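Local structure of putative sugar ABC transporter, substrate-binding protein (Clostridium phytofermentans, 4WZZ) at residues Ile300-Ser312 with Phe326-Tyr339. The protein probably serves as the solute-binding component of a sugar ABC transporter and binds L-rhamnose. Sequence-based numbering, arbitrary orientation.
Sequences IQLGNLAAYASIS and FTVPDKTLGDNGSY
Leu305 of helix 300-312 presses both its methyls against the ring of Tyr339 in segment 326-339. With CG anti to the backbone N (chi1 176°), the isobutyl end swings onto that ring: Leu305 CD1 packs over one face, 4.0 Å from the Tyr339 centroid, in a CH-pi contact, while Gly334 CA covers the opposite face. Leu305 CD1 also lies 4.0 Å from Phe326 CZ. One helical turn on, Tyr308 receives Val328 CB over a ring face, 18° off the normal, and Tyr308 CE1 packs tightly on Pro329 CD at 3.3 Å. Nearer the start of the helix, Gln301, extended beyond CG, lays its amide beside Leu333, with Gln301 CD 3.7 Å from Leu333 CD2.

No direct hydrogen bond joins the two segments; two waters do the polar work. One accepts from Gln301 NE2 and donates to Asp330 OD2, and the other links Tyr308 OH (2.6 Å) to that same oxygen. Thr332 N closes an Asx turn on Asp330 OD1, and Thr332 OG1 adds a second bond to Asp330 OD1 (2.7 Å), which helps hold the carboxylate. In the second shell, Tyr51 meets Tyr308 edge-to-face, and Tyr339 OH bonds to Leu353 O.

The helix thus packs on the antiparallel strands 325-327 and 338-343 and on the loop that joins them, at the end of the mixed sheet of one lobe in this two-lobed, periplasmic-binding-protein fold.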
ATOM      1  N   ILE A 300      -3.969   6.814  -7.047  1.00 12.66           N
ATOM      2  CA  ILE A 300      -4.707   8.060  -7.163  1.00 13.10           C
ATOM      3  C   ILE A 300      -6.160   7.833  -6.740  1.00 13.49           C
ATOM      4  O   ILE A 300      -6.737   8.592  -5.962  1.00 16.99           O
ATOM      5  CB  ILE A 300      -4.657   8.614  -8.594  1.00 14.84           C
ATOM      6  CG1 ILE A 300      -3.205   8.824  -9.016  1.00 16.16           C
ATOM      7  CG2 ILE A 300      -5.435   9.907  -8.683  1.00 17.83           C
ATOM      8  CD1 ILE A 300      -3.042   9.188 -10.457  1.00 21.01           C
ATOM      9  N   GLN A 301      -6.752   6.756  -7.246  1.00 14.78           N
ATOM     10  CA  GLN A 301      -8.109   6.409  -6.870  1.00 16.05           C
ATOM     11  C   GLN A 301      -8.216   5.989  -5.408  1.00 13.41           C
ATOM     12  O   GLN A 301      -9.254   6.243  -4.768  1.00 16.12           O
ATOM     13  CB  GLN A 301      -8.657   5.316  -7.794  1.00 17.57           C
ATOM     14  CG  GLN A 301      -8.859   5.822  -9.213  1.00 22.10           C
ATOM     15  CD  GLN A 301      -9.423   4.781 -10.156  1.00 24.71           C
ATOM     16  OE1 GLN A 301      -9.110   3.608 -10.053  1.00 24.28           O
ATOM     17  NE2 GLN A 301     -10.230   5.222 -11.109  1.00 30.76           N
ATOM     18  N   LEU A 302      -7.157   5.388  -4.854  1.00 13.81           N
ATOM     19  CA  LEU A 302      -7.142   5.079  -3.426  1.00 13.74           C
ATOM     20  C   LEU A 302      -7.284   6.401  -2.685  1.00 18.42           C
ATOM     21  O   LEU A 302      -8.083   6.533  -1.746  1.00 15.05           O
ATOM     22  CB  LEU A 302      -5.858   4.376  -3.011  1.00 13.26           C
ATOM     23  CG  LEU A 302      -5.721   4.127  -1.508  1.00 12.97           C
ATOM     24  CD1 LEU A 302      -6.854   3.223  -1.004  1.00 17.08           C
ATOM     25  CD2 LEU A 302      -4.378   3.501  -1.128  1.00 12.85           C
ATOM     26  N   GLY A 303      -6.521   7.394  -3.126  1.00 13.87           N
ATOM     27  CA  GLY A 303      -6.616   8.716  -2.531  1.00 14.67           C
ATOM     28  C   GLY A 303      -7.983   9.330  -2.746  1.00 15.91           C
ATOM     29  O   GLY A 303      -8.544   9.930  -1.820  1.00 16.61           O
ATOM     30  N   ASN A 304      -8.513   9.203  -3.970  1.00 14.91           N
ATOM     31  CA  ASN A 304      -9.854   9.709  -4.276  1.00 15.97           C
ATOM     32  C   ASN A 304     -10.879   9.143  -3.296  1.00 16.78           C
ATOM     33  O   ASN A 304     -11.692   9.876  -2.739  1.00 18.37           O
ATOM     34  CB  ASN A 304     -10.343   9.302  -5.672  1.00 19.88           C
ATOM     35  CG  ASN A 304      -9.554   9.895  -6.826  1.00 16.87           C
ATOM     36  OD1 ASN A 304      -9.647   9.362  -7.934  1.00 19.29           O
ATOM     37  ND2 ASN A 304      -8.832  10.993  -6.618  1.00 19.12           N
ATOM     38  N   LEU A 305     -10.874   7.821  -3.132  1.00 15.65           N
ATOM     39  CA  LEU A 305     -11.919   7.159  -2.340  1.00 15.70           C
ATOM     40  C   LEU A 305     -11.784   7.551  -0.881  1.00 17.02           C
ATOM     41  O   LEU A 305     -12.775   7.782  -0.190  1.00 17.52           O
ATOM     42  CB  LEU A 305     -11.798   5.638  -2.487  1.00 16.79           C
ATOM     43  CG  LEU A 305     -12.774   4.836  -1.637  1.00 16.30           C
ATOM     44  CD1 LEU A 305     -14.203   5.193  -1.975  1.00 19.67           C
ATOM     45  CD2 LEU A 305     -12.525   3.355  -1.839  1.00 22.25           C
ATOM     46  N   ALA A 306     -10.548   7.620  -0.402  1.00 17.16           N
ATOM     47  CA  ALA A 306     -10.304   8.056   0.964  1.00 17.04           C
ATOM     48  C   ALA A 306     -10.819   9.472   1.181  1.00 16.52           C
ATOM     49  O   ALA A 306     -11.332   9.793   2.271  1.00 19.05           O
ATOM     50  CB  ALA A 306      -8.820   7.963   1.300  1.00 16.67           C
ATOM     51  N   ALA A 307     -10.703  10.318   0.155  1.00 19.99           N
ATOM     52  CA  ALA A 307     -11.241  11.674   0.245  1.00 20.23           C
ATOM     53  C   ALA A 307     -12.771  11.653   0.287  1.00 18.89           C
ATOM     54  O   ALA A 307     -13.375  12.344   1.106  1.00 21.60           O
ATOM     55  CB  ALA A 307     -10.738  12.548  -0.916  1.00 18.14           C
ATOM     56  N   TYR A 308     -13.407  10.871  -0.581  1.00 18.76           N
ATOM     57  CA  TYR A 308     -14.869  10.794  -0.546  1.00 20.75           C
ATOM     58  C   TYR A 308     -15.352  10.307   0.818  1.00 19.93           C
ATOM     59  O   TYR A 308     -16.348  10.815   1.369  1.00 21.25           O
ATOM     60  CB  TYR A 308     -15.411   9.897  -1.658  1.00 20.21           C
ATOM     61  CG  TYR A 308     -15.309  10.510  -3.033  1.00 24.05           C
ATOM     62  CD1 TYR A 308     -15.962  11.695  -3.333  1.00 26.01           C
ATOM     63  CD2 TYR A 308     -14.563   9.897  -4.041  1.00 21.20           C
ATOM     64  CE1 TYR A 308     -15.878  12.262  -4.590  1.00 25.94           C
ATOM     65  CE2 TYR A 308     -14.478  10.452  -5.300  1.00 24.93           C
ATOM     66  CZ  TYR A 308     -15.140  11.635  -5.572  1.00 27.02           C
ATOM     67  OH  TYR A 308     -15.061  12.211  -6.819  1.00 29.89           O
ATOM     68  N   ALA A 309     -14.655   9.319   1.376  1.00 19.09           N
ATOM     69  CA  ALA A 309     -15.035   8.750   2.662  1.00 21.22           C
ATOM     70  C   ALA A 309     -14.788   9.752   3.788  1.00 23.08           C
ATOM     71  O   ALA A 309     -15.591   9.862   4.727  1.00 23.16           O
ATOM     72  CB  ALA A 309     -14.281   7.436   2.923  1.00 20.67           C
ATOM     73  N   SER A 310     -13.701  10.515   3.675  1.00 20.53           N
ATOM     74  CA  SER A 310     -13.407  11.559   4.643  1.00 20.13           C
ATOM     75  C   SER A 310     -14.521  12.614   4.662  1.00 21.59           C
ATOM     76  O   SER A 310     -14.985  13.034   5.718  1.00 25.25           O
ATOM     77  CB  SER A 310     -12.098  12.259   4.279  1.00 20.89           C
ATOM     78  OG  SER A 310     -11.013  11.354   4.368  1.00 19.91           O
ATOM     79  N   ILE A 311     -14.924  13.063   3.478  1.00 22.22           N
ATOM     80  CA  ILE A 311     -15.993  14.055   3.377  1.00 23.34           C
ATOM     81  C   ILE A 311     -17.273  13.482   3.955  1.00 24.08           C
ATOM     82  O   ILE A 311     -18.041  14.202   4.597  1.00 28.50           O
ATOM     83  CB  ILE A 311     -16.235  14.491   1.934  1.00 23.56           C
ATOM     84  CG1 ILE A 311     -14.998  15.230   1.401  1.00 25.53           C
ATOM     85  CG2 ILE A 311     -17.453  15.432   1.850  1.00 25.24           C
ATOM     86  CD1 ILE A 311     -15.007  15.461  -0.094  1.00 24.34           C
ATOM     87  N   SER A 312     -17.496  12.185   3.740  1.00 23.32           N
ATOM     88  CA  SER A 312     -18.716  11.534   4.223  1.00 26.95           C
ATOM     89  C   SER A 312     -18.758  11.470   5.746  1.00 27.01           C
ATOM     90  O   SER A 312     -19.812  11.676   6.347  1.00 28.49           O
ATOM     91  CB  SER A 312     -18.860  10.146   3.612  1.00 30.31           C
ATOM     92  OG  SER A 312     -19.063  10.247   2.215  1.00 29.74           O
ATOM     93  N   PHE A 326     -22.222   4.229   0.879  1.00 38.44           N
ATOM     94  CA  PHE A 326     -22.215   5.529   0.245  1.00 38.88           C
ATOM     95  C   PHE A 326     -21.907   5.373  -1.231  1.00 38.86           C
ATOM     96  O   PHE A 326     -21.317   4.382  -1.662  1.00 38.74           O
ATOM     97  CB  PHE A 326     -21.232   6.487   0.930  1.00 38.20           C
ATOM     98  CG  PHE A 326     -19.803   6.045   0.871  1.00 37.56           C
ATOM     99  CD1 PHE A 326     -19.355   4.981   1.647  1.00 37.11           C
ATOM    100  CD2 PHE A 326     -18.900   6.705   0.052  1.00 37.44           C
ATOM    101  CE1 PHE A 326     -18.019   4.573   1.591  1.00 36.53           C
ATOM    102  CE2 PHE A 326     -17.564   6.297  -0.012  1.00 36.87           C
ATOM    103  CZ  PHE A 326     -17.132   5.235   0.767  1.00 36.41           C
ATOM    104  N   THR A 327     -22.341   6.358  -2.000  1.00 39.36           N
ATOM    105  CA  THR A 327     -22.133   6.374  -3.430  1.00 39.56           C
ATOM    106  C   THR A 327     -21.344   7.634  -3.744  1.00 40.87           C
ATOM    107  O   THR A 327     -21.733   8.729  -3.357  1.00 42.62           O
ATOM    108  CB  THR A 327     -23.488   6.361  -4.181  1.00 42.64           C
ATOM    109  OG1 THR A 327     -24.226   5.185  -3.813  1.00 42.91           O
ATOM    110  CG2 THR A 327     -23.276   6.382  -5.689  1.00 40.74           C
ATOM    111  N   VAL A 328     -20.213   7.469  -4.414  1.00 39.13           N
ATOM    112  CA  VAL A 328     -19.386   8.604  -4.784  1.00 39.03           C
ATOM    113  C   VAL A 328     -19.729   9.021  -6.208  1.00 43.43           C
ATOM    114  O   VAL A 328     -20.215   8.200  -6.991  1.00 46.93           O
ATOM    115  CB  VAL A 328     -17.886   8.269  -4.636  1.00 40.91           C
ATOM    116  CG1 VAL A 328     -17.605   7.796  -3.224  1.00 37.83           C
ATOM    117  CG2 VAL A 328     -17.449   7.215  -5.645  1.00 38.35           C
ATOM    118  N   PRO A 329     -19.497  10.303  -6.544  1.00 48.96           N
ATOM    119  CA  PRO A 329     -19.771  10.863  -7.873  1.00 51.97           C
ATOM    120  C   PRO A 329     -19.120  10.050  -8.973  1.00 46.80           C
ATOM    121  O   PRO A 329     -19.579  10.033 -10.111  1.00 53.02           O
ATOM    122  CB  PRO A 329     -19.100  12.238  -7.819  1.00 52.99           C
ATOM    123  CG  PRO A 329     -19.048  12.577  -6.389  1.00 51.96           C
ATOM    124  CD  PRO A 329     -18.848  11.289  -5.664  1.00 48.35           C
ATOM    125  N   ASP A 330     -18.037   9.380  -8.616  1.00 47.01           N
ATOM    126  CA  ASP A 330     -17.204   8.682  -9.572  1.00 42.75           C
ATOM    127  C   ASP A 330     -17.683   7.248  -9.767  1.00 44.08           C
ATOM    128  O   ASP A 330     -17.356   6.370  -8.968  1.00 39.94           O
ATOM    129  CB  ASP A 330     -15.775   8.691  -9.038  1.00 47.12           C
ATOM    130  CG  ASP A 330     -14.778   8.212 -10.043  1.00 47.72           C
ATOM    131  OD1 ASP A 330     -15.193   7.470 -10.962  1.00 42.30           O
ATOM    132  OD2 ASP A 330     -13.583   8.569  -9.900  1.00 46.29           O
ATOM    133  N   LYS A 331     -18.442   6.999 -10.832  1.00 50.53           N
ATOM    134  CA  LYS A 331     -19.120   5.707 -10.989  1.00 51.86           C
ATOM    135  C   LYS A 331     -18.205   4.586 -11.488  1.00 50.94           C
ATOM    136  O   LYS A 331     -18.664   3.473 -11.751  1.00 51.40           O
ATOM    137  CB  LYS A 331     -20.331   5.844 -11.911  1.00 54.99           C
ATOM    138  CG  LYS A 331     -21.245   6.997 -11.539  1.00 52.23           C
ATOM    139  CD  LYS A 331     -21.640   6.979 -10.069  1.00 52.16           C
ATOM    140  CE  LYS A 331     -22.565   8.154  -9.740  1.00 55.44           C
ATOM    141  NZ  LYS A 331     -23.022   8.153  -8.321  1.00 57.02           N
ATOM    142  N   THR A 332     -16.914   4.874 -11.608  1.00 50.67           N
ATOM    143  CA  THR A 332     -15.945   3.840 -11.964  1.00 51.50           C
ATOM    144  C   THR A 332     -15.463   3.116 -10.710  1.00 49.80           C
ATOM    145  O   THR A 332     -14.958   1.995 -10.783  1.00 48.34           O
ATOM    146  CB  THR A 332     -14.739   4.424 -12.706  1.00 51.86           C
ATOM    147  OG1 THR A 332     -13.962   5.222 -11.808  1.00 52.55           O
ATOM    148  CG2 THR A 332     -15.199   5.277 -13.872  1.00 53.11           C
ATOM    149  N   LEU A 333     -15.625   3.765  -9.559  1.00 45.51           N
ATOM    150  CA  LEU A 333     -15.290   3.150  -8.281  1.00 43.09           C
ATOM    151  C   LEU A 333     -16.475   2.336  -7.768  1.00 43.61           C
ATOM    152  O   LEU A 333     -17.634   2.714  -7.967  1.00 44.46           O
ATOM    153  CB  LEU A 333     -14.897   4.220  -7.253  1.00 41.55           C
ATOM    154  CG  LEU A 333     -13.841   5.239  -7.694  1.00 43.76           C
ATOM    155  CD1 LEU A 333     -13.501   6.210  -6.554  1.00 43.38           C
ATOM    156  CD2 LEU A 333     -12.581   4.554  -8.205  1.00 41.76           C
ATOM    157  N   GLY A 334     -16.176   1.208  -7.134  1.00 37.80           N
ATOM    158  CA  GLY A 334     -17.184   0.403  -6.473  1.00 40.24           C
ATOM    159  C   GLY A 334     -18.175  -0.226  -7.430  1.00 42.45           C
ATOM    160  O   GLY A 334     -17.838  -0.581  -8.559  1.00 41.77           O
ATOM    161  N   ASP A 335     -19.403  -0.376  -6.948  1.00 41.85           N
ATOM    162  CA  ASP A 335     -20.512  -0.840  -7.759  1.00 42.18           C
ATOM    163  C   ASP A 335     -21.270   0.377  -8.272  1.00 41.66           C
ATOM    164  O   ASP A 335     -22.142   0.910  -7.583  1.00 43.19           O
ATOM    165  CB  ASP A 335     -21.420  -1.722  -6.912  1.00 45.82           C
ATOM    166  CG  ASP A 335     -22.648  -2.189  -7.663  1.00 52.19           C
ATOM    167  OD1 ASP A 335     -22.638  -2.128  -8.913  1.00 51.31           O
ATOM    168  OD2 ASP A 335     -23.618  -2.622  -6.998  1.00 55.09           O
ATOM    169  N   ASN A 336     -20.919   0.820  -9.476  1.00 42.03           N
ATOM    170  CA  ASN A 336     -21.433   2.067 -10.024  1.00 50.51           C
ATOM    171  C   ASN A 336     -21.381   3.173  -8.969  1.00 44.90           C
ATOM    172  O   ASN A 336     -22.392   3.810  -8.670  1.00 45.55           O
ATOM    173  CB  ASN A 336     -22.867   1.882 -10.531  1.00 56.99           C
ATOM    174  CG  ASN A 336     -23.234   2.870 -11.623  1.00 59.54           C
ATOM    175  OD1 ASN A 336     -22.459   3.106 -12.553  1.00 59.63           O
ATOM    176  ND2 ASN A 336     -24.430   3.452 -11.515  1.00 62.23           N
ATOM    177  N   GLY A 337     -20.194   3.382  -8.401  1.00 40.59           N
ATOM    178  CA  GLY A 337     -19.982   4.431  -7.419  1.00 39.55           C
ATOM    179  C   GLY A 337     -20.290   4.003  -5.998  1.00 39.25           C
ATOM    180  O   GLY A 337     -19.916   4.678  -5.046  1.00 38.90           O
ATOM    181  N   SER A 338     -20.970   2.873  -5.842  1.00 31.82           N
ATOM    182  CA  SER A 338     -21.403   2.440  -4.520  1.00 34.67           C
ATOM    183  C   SER A 338     -20.423   1.526  -3.770  1.00 32.00           C
ATOM    184  O   SER A 338     -19.851   0.581  -4.329  1.00 31.35           O
ATOM    185  CB  SER A 338     -22.764   1.755  -4.617  1.00 41.39           C
ATOM    186  OG  SER A 338     -23.219   1.377  -3.330  1.00 46.39           O
ATOM    187  N   TYR A 339     -20.261   1.815  -2.482  1.00 31.92           N
ATOM    188  CA  TYR A 339     -19.411   1.033  -1.587  1.00 32.10           C
ATOM    189  C   TYR A 339     -20.152   0.706  -0.314  1.00 32.61           C
ATOM    190  O   TYR A 339     -21.006   1.485   0.135  1.00 33.89           O
ATOM    191  CB  TYR A 339     -18.179   1.846  -1.189  1.00 29.67           C
ATOM    192  CG  TYR A 339     -17.096   1.863  -2.215  1.00 28.60           C
ATOM    193  CD1 TYR A 339     -16.147   0.856  -2.259  1.00 30.02           C
ATOM    194  CD2 TYR A 339     -17.026   2.870  -3.152  1.00 26.43           C
ATOM    195  CE1 TYR A 339     -15.156   0.871  -3.200  1.00 30.59           C
ATOM    196  CE2 TYR A 339     -16.038   2.889  -4.099  1.00 26.50           C
ATOM    197  CZ  TYR A 339     -15.102   1.887  -4.117  1.00 28.42           C
ATOM    198  OH  TYR A 339     -14.109   1.906  -5.067  1.00 27.55           O
TER
HETATM  199  O   HOH W   1     -10.918   8.123 -11.117  1.00 40.15           O
HETATM  200  O   HOH W   2     -13.179  11.144  -8.203  1.00 33.05           O